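Local coordinates for protein DNA-directed RNA polymerase subunit L (Thermoplasma acidophilum, PDB 1XPP) that probably serves as the Rpo11 (L) subunit of the archaeal RNA polymerase, the enzyme that transcribes DNA into RNA, at residues 16-27 with 64-75. Residues are numbered along the deposited sequence; the frame is centred on the assembly and turned at random.
Sequences ISKEKNSITVEM and QIYVRVKSGKPQ
Q64 pairs with E26, and its side chain extends over strand 22-27 to I16 on the next strand. Q64 CB sits 3.7 Å from V25 O. With CG anti to the carbonyl carbon (chi1 -75°) and the chain extended from there, CG and CD pass at about a right angle to I16, whose CD1 comes to 3.5 Å from Q64 CD. At the amide, Q64 OE1 meets the methyl T24 CG2 at 3.3 Å, while NE2 donates to a water that in turn donates to E26 OE2. Cut back to an alanine, this position would probably lose the amide's packing on I16 CD1 and T24 CG2 and leave the water held by E26 without its second partner. The backbones of 22-27 and 64-69 run antiparallel, their axes at 164°; the I23-V67 and V25-I65 pairs each make both N-H...O bonds, I65 N to V25 O at 2.8 Å, and V69 N to N21 O continues the ladder into the turn. These are central strands of the four-stranded antiparallel sheet of the Rpb3/Rpb11 dimerisation domain. I16 and S17, both facing T24, form a classic beta bulge in the outer strand: I16 N bonds to T24 O at 2.8 Å, whereas S17 N reaches that oxygen only weakly. Side chains alternate between the two faces. On the Q64 face, Y66 CE1 touches S22 CB at 3.6 Å, and one water joins S22 OG to Y66 OH; R68 instead extends to salt bridges with D49 and E50. On the other face, I23 CG2 packs 3.7 Å from P74 CB at the start of helix 74-105, and F100 of a second subunit packs on I23.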
loop_
_atom_site.group_PDB
_atom_site.type_symbol
_atom_site.label_atom_id
_atom_site.label_comp_id
_atom_site.label_asym_id
_atom_site.label_seq_id
_atom_site.Cartn_x
_atom_site.Cartn_y
_atom_site.Cartn_z
ATOM N N ILE D 16 13.708 10.509 1.896
ATOM C CA ILE D 16 14.717 9.913 1.014
ATOM C C ILE D 16 15.861 10.840 0.628
ATOM O O ILE D 16 16.834 10.392 -0.022
ATOM C CB ILE D 16 14.094 9.287 -0.216
ATOM C CG1 ILE D 16 13.396 10.366 -1.052
ATOM C CG2 ILE D 16 13.185 8.093 0.195
ATOM C CD1 ILE D 16 12.932 9.856 -2.360
ATOM N N SER D 17 15.764 12.103 1.028
ATOM C CA SER D 17 16.829 13.063 0.847
ATOM C C SER D 17 16.587 14.188 1.820
ATOM O O SER D 17 15.445 14.543 2.095
ATOM C CB SER D 17 16.855 13.598 -0.595
ATOM O OG SER D 17 18.078 14.259 -0.837
ATOM N N LYS D 18 17.682 14.724 2.330
ATOM C CA LYS D 18 17.671 15.785 3.295
ATOM C C LYS D 18 18.917 16.602 2.976
ATOM O O LYS D 18 20.014 16.051 2.841
ATOM C CB LYS D 18 17.728 15.176 4.699
ATOM C CG LYS D 18 17.622 16.151 5.862
ATOM C CD LYS D 18 16.185 16.591 6.130
ATOM C CE LYS D 18 16.054 17.273 7.489
ATOM N NZ LYS D 18 17.093 18.301 7.738
ATOM N N GLU D 19 18.723 17.902 2.778
ATOM C CA GLU D 19 19.846 18.835 2.575
ATOM C C GLU D 19 19.574 20.028 3.465
ATOM O O GLU D 19 18.601 19.999 4.218
ATOM C CB GLU D 19 20.018 19.228 1.095
ATOM C CG GLU D 19 20.269 18.061 0.125
ATOM C CD GLU D 19 21.692 17.494 0.170
ATOM O OE1 GLU D 19 22.663 18.287 0.077
ATOM O OE2 GLU D 19 21.842 16.248 0.278
ATOM N N LYS D 20 20.422 21.055 3.377
ATOM C CA LYS D 20 20.376 22.230 4.254
ATOM C C LYS D 20 18.971 22.626 4.714
ATOM O O LYS D 20 18.611 22.440 5.882
ATOM C CB LYS D 20 21.074 23.425 3.585
ATOM C CG LYS D 20 22.593 23.296 3.493
ATOM C CD LYS D 20 23.263 24.653 3.629
ATOM C CE LYS D 20 24.736 24.601 3.260
ATOM N NZ LYS D 20 25.292 25.985 3.123
ATOM N N ASN D 21 18.192 23.161 3.785
ATOM C CA ASN D 21 16.874 23.665 4.065
ATOM C C ASN D 21 15.861 22.945 3.224
ATOM O O ASN D 21 14.868 23.537 2.820
ATOM C CB ASN D 21 16.814 25.143 3.709
ATOM C CG ASN D 21 17.896 25.948 4.400
ATOM O OD1 ASN D 21 18.198 25.727 5.579
ATOM N ND2 ASN D 21 18.515 26.862 3.657
ATOM N N SER D 22 16.105 21.672 2.963
ATOM C CA SER D 22 15.174 20.932 2.107
ATOM C C SER D 22 15.021 19.472 2.490
ATOM O O SER D 22 15.860 18.873 3.189
ATOM C CB SER D 22 15.545 21.079 0.634
ATOM O OG SER D 22 16.675 20.294 0.363
ATOM N N ILE D 23 13.928 18.878 2.014
ATOM C CA ILE D 23 13.674 17.489 2.304
ATOM C C ILE D 23 12.856 16.931 1.160
ATOM O O ILE D 23 12.070 17.663 0.516
ATOM C CB ILE D 23 12.935 17.333 3.676
ATOM C CG1 ILE D 23 13.029 15.908 4.188
ATOM C CG2 ILE D 23 11.476 17.846 3.586
ATOM C CD1 ILE D 23 12.574 15.740 5.678
ATOM N N THR D 24 13.088 15.652 0.882
ATOM C CA THR D 24 12.299 14.911 -0.089
ATOM C C THR D 24 11.760 13.664 0.572
ATOM O O THR D 24 12.496 12.950 1.257
ATOM C CB THR D 24 13.176 14.482 -1.281
ATOM O OG1 THR D 24 13.804 15.651 -1.795
ATOM C CG2 THR D 24 12.335 13.783 -2.364
ATOM N N VAL D 25 10.463 13.442 0.381
ATOM C CA VAL D 25 9.759 12.337 0.978
ATOM C C VAL D 25 9.084 11.511 -0.104
ATOM O O VAL D 25 8.401 12.055 -0.981
ATOM C CB VAL D 25 8.690 12.854 1.999
ATOM C CG1 VAL D 25 8.023 11.702 2.702
ATOM C CG2 VAL D 25 9.324 13.783 2.996
ATOM N N GLU D 26 9.297 10.198 -0.052
ATOM C CA GLU D 26 8.586 9.261 -0.910
ATOM C C GLU D 26 7.267 8.885 -0.241
ATOM O O GLU D 26 7.266 8.516 0.959
ATOM C CB GLU D 26 9.445 8.012 -1.155
ATOM C CG GLU D 26 8.932 7.169 -2.321
ATOM C CD GLU D 26 9.857 6.002 -2.644
ATOM O OE1 GLU D 26 10.504 5.481 -1.711
ATOM O OE2 GLU D 26 9.904 5.585 -3.821
ATOM N N MET D 27 6.176 9.003 -0.991
ATOM C CA MET D 27 4.808 8.767 -0.516
ATOM C C MET D 27 4.184 7.636 -1.292
ATOM O O MET D 27 3.974 7.752 -2.508
ATOM C CB MET D 27 3.945 10.012 -0.714
ATOM C CG MET D 27 4.635 11.292 -0.387
ATOM S SD MET D 27 4.505 11.546 1.371
ATOM C CE MET D 27 2.733 11.786 1.696
ATOM N N GLN D 64 6.767 11.465 -4.978
ATOM C CA GLN D 64 7.641 12.136 -4.047
ATOM C C GLN D 64 7.148 13.565 -3.855
ATOM O O GLN D 64 6.466 14.146 -4.723
ATOM C CB GLN D 64 9.050 12.197 -4.598
ATOM C CG GLN D 64 9.820 10.867 -4.548
ATOM C CD GLN D 64 11.172 10.938 -5.217
ATOM O OE1 GLN D 64 11.904 11.906 -5.044
ATOM N NE2 GLN D 64 11.533 9.870 -5.942
ATOM N N ILE D 65 7.427 14.105 -2.669
ATOM C CA ILE D 65 7.274 15.534 -2.450
ATOM C C ILE D 65 8.605 16.125 -2.009
ATOM O O ILE D 65 9.399 15.463 -1.345
ATOM C CB ILE D 65 6.128 15.876 -1.431
ATOM C CG1 ILE D 65 6.425 15.336 -0.036
ATOM C CG2 ILE D 65 4.795 15.378 -1.924
ATOM C CD1 ILE D 65 5.563 15.976 1.057
ATOM N N TYR D 66 8.852 17.369 -2.446
ATOM C CA TYR D 66 10.075 18.095 -2.174
ATOM C C TYR D 66 9.693 19.461 -1.581
ATOM O O TYR D 66 8.823 20.158 -2.114
ATOM C CB TYR D 66 10.802 18.359 -3.494
ATOM C CG TYR D 66 11.923 19.365 -3.396
ATOM C CD1 TYR D 66 13.046 19.116 -2.594
ATOM C CD2 TYR D 66 11.840 20.564 -4.061
ATOM C CE1 TYR D 66 14.080 20.056 -2.521
ATOM C CE2 TYR D 66 12.863 21.499 -3.989
ATOM C CZ TYR D 66 13.962 21.228 -3.228
ATOM O OH TYR D 66 14.958 22.177 -3.153
ATOM N N VAL D 67 10.350 19.819 -0.487
ATOM C CA VAL D 67 10.067 21.090 0.174
ATOM C C VAL D 67 11.394 21.757 0.488
ATOM O O VAL D 67 12.280 21.125 1.063
ATOM C CB VAL D 67 9.277 20.868 1.514
ATOM C CG1 VAL D 67 8.983 22.190 2.198
ATOM C CG2 VAL D 67 7.959 20.107 1.266
ATOM N N ARG D 68 11.509 23.015 0.100
ATOM C CA ARG D 68 12.635 23.855 0.527
ATOM C C ARG D 68 12.108 25.093 1.251
ATOM O O ARG D 68 11.197 25.742 0.787
ATOM C CB ARG D 68 13.498 24.274 -0.656
ATOM C CG ARG D 68 14.715 25.152 -0.260
ATOM C CD ARG D 68 15.637 25.418 -1.461
ATOM N NE ARG D 68 14.892 25.670 -2.689
ATOM C CZ ARG D 68 14.670 26.872 -3.211
ATOM N NH1 ARG D 68 15.149 27.962 -2.625
ATOM N NH2 ARG D 68 13.972 26.988 -4.335
ATOM N N VAL D 69 12.739 25.411 2.379
ATOM C CA VAL D 69 12.317 26.538 3.222
ATOM C C VAL D 69 13.305 27.728 3.153
ATOM O O VAL D 69 14.513 27.519 2.933
ATOM C CB VAL D 69 12.110 26.056 4.696
ATOM C CG1 VAL D 69 10.936 25.024 4.768
ATOM C CG2 VAL D 69 13.353 25.457 5.292
ATOM N N LYS D 70 12.773 28.944 3.304
ATOM C CA LYS D 70 13.619 30.146 3.563
ATOM C C LYS D 70 14.146 30.156 5.000
ATOM O O LYS D 70 15.236 30.680 5.268
ATOM C CB LYS D 70 12.853 31.459 3.391
ATOM C CG LYS D 70 11.940 31.603 2.202
ATOM C CD LYS D 70 10.961 32.758 2.435
ATOM C CE LYS D 70 10.047 32.951 1.255
ATOM N NZ LYS D 70 8.743 33.566 1.668
ATOM N N SER D 71 13.352 29.640 5.935
ATOM C CA SER D 71 13.717 29.639 7.354
ATOM C C SER D 71 13.106 28.448 8.059
ATOM O O SER D 71 12.189 27.818 7.536
ATOM C CB SER D 71 13.264 30.940 8.025
ATOM O OG SER D 71 11.908 31.218 7.710
ATOM N N GLY D 72 13.633 28.135 9.239
ATOM C CA GLY D 72 13.258 26.948 9.988
ATOM C C GLY D 72 13.670 25.670 9.289
ATOM O O GLY D 72 14.566 25.679 8.436
ATOM N N LYS D 73 13.002 24.579 9.643
ATOM C CA LYS D 73 13.330 23.252 9.146
ATOM C C LYS D 73 12.285 22.842 8.121
ATOM O O LYS D 73 11.135 23.215 8.245
ATOM C CB LYS D 73 13.376 22.261 10.294
ATOM C CG LYS D 73 14.575 22.467 11.254
ATOM C CD LYS D 73 14.509 21.570 12.471
ATOM C CE LYS D 73 15.880 21.437 13.162
ATOM N NZ LYS D 73 16.715 22.691 13.171
ATOM N N PRO D 74 12.697 22.107 7.068
ATOM C CA PRO D 74 11.700 21.693 6.077
ATOM C C PRO D 74 10.676 20.694 6.646
ATOM O O PRO D 74 9.519 20.751 6.266
ATOM C CB PRO D 74 12.548 21.045 4.981
ATOM C CG PRO D 74 13.759 20.560 5.689
ATOM C CD PRO D 74 14.054 21.648 6.709
ATOM N N GLN D 75 11.102 19.790 7.531
ATOM C CA GLN D 75 10.178 18.856 8.172
ATOM C C GLN D 75 9.130 19.622 8.978
ATOM O O GLN D 75 7.988 19.181 9.058
ATOM C CB GLN D 75 10.886 17.829 9.056
ATOM C CG GLN D 75 11.687 18.435 10.177
ATOM C CD GLN D 75 13.134 18.741 9.782
ATOM O OE1 GLN D 75 13.430 18.971 8.615
ATOM N NE2 GLN D 75 14.034 18.760 10.771
HETATM O O HOH W 1 17.299 21.643 -2.201
HETATM O O HOH W 2 9.962 7.369 -5.886
#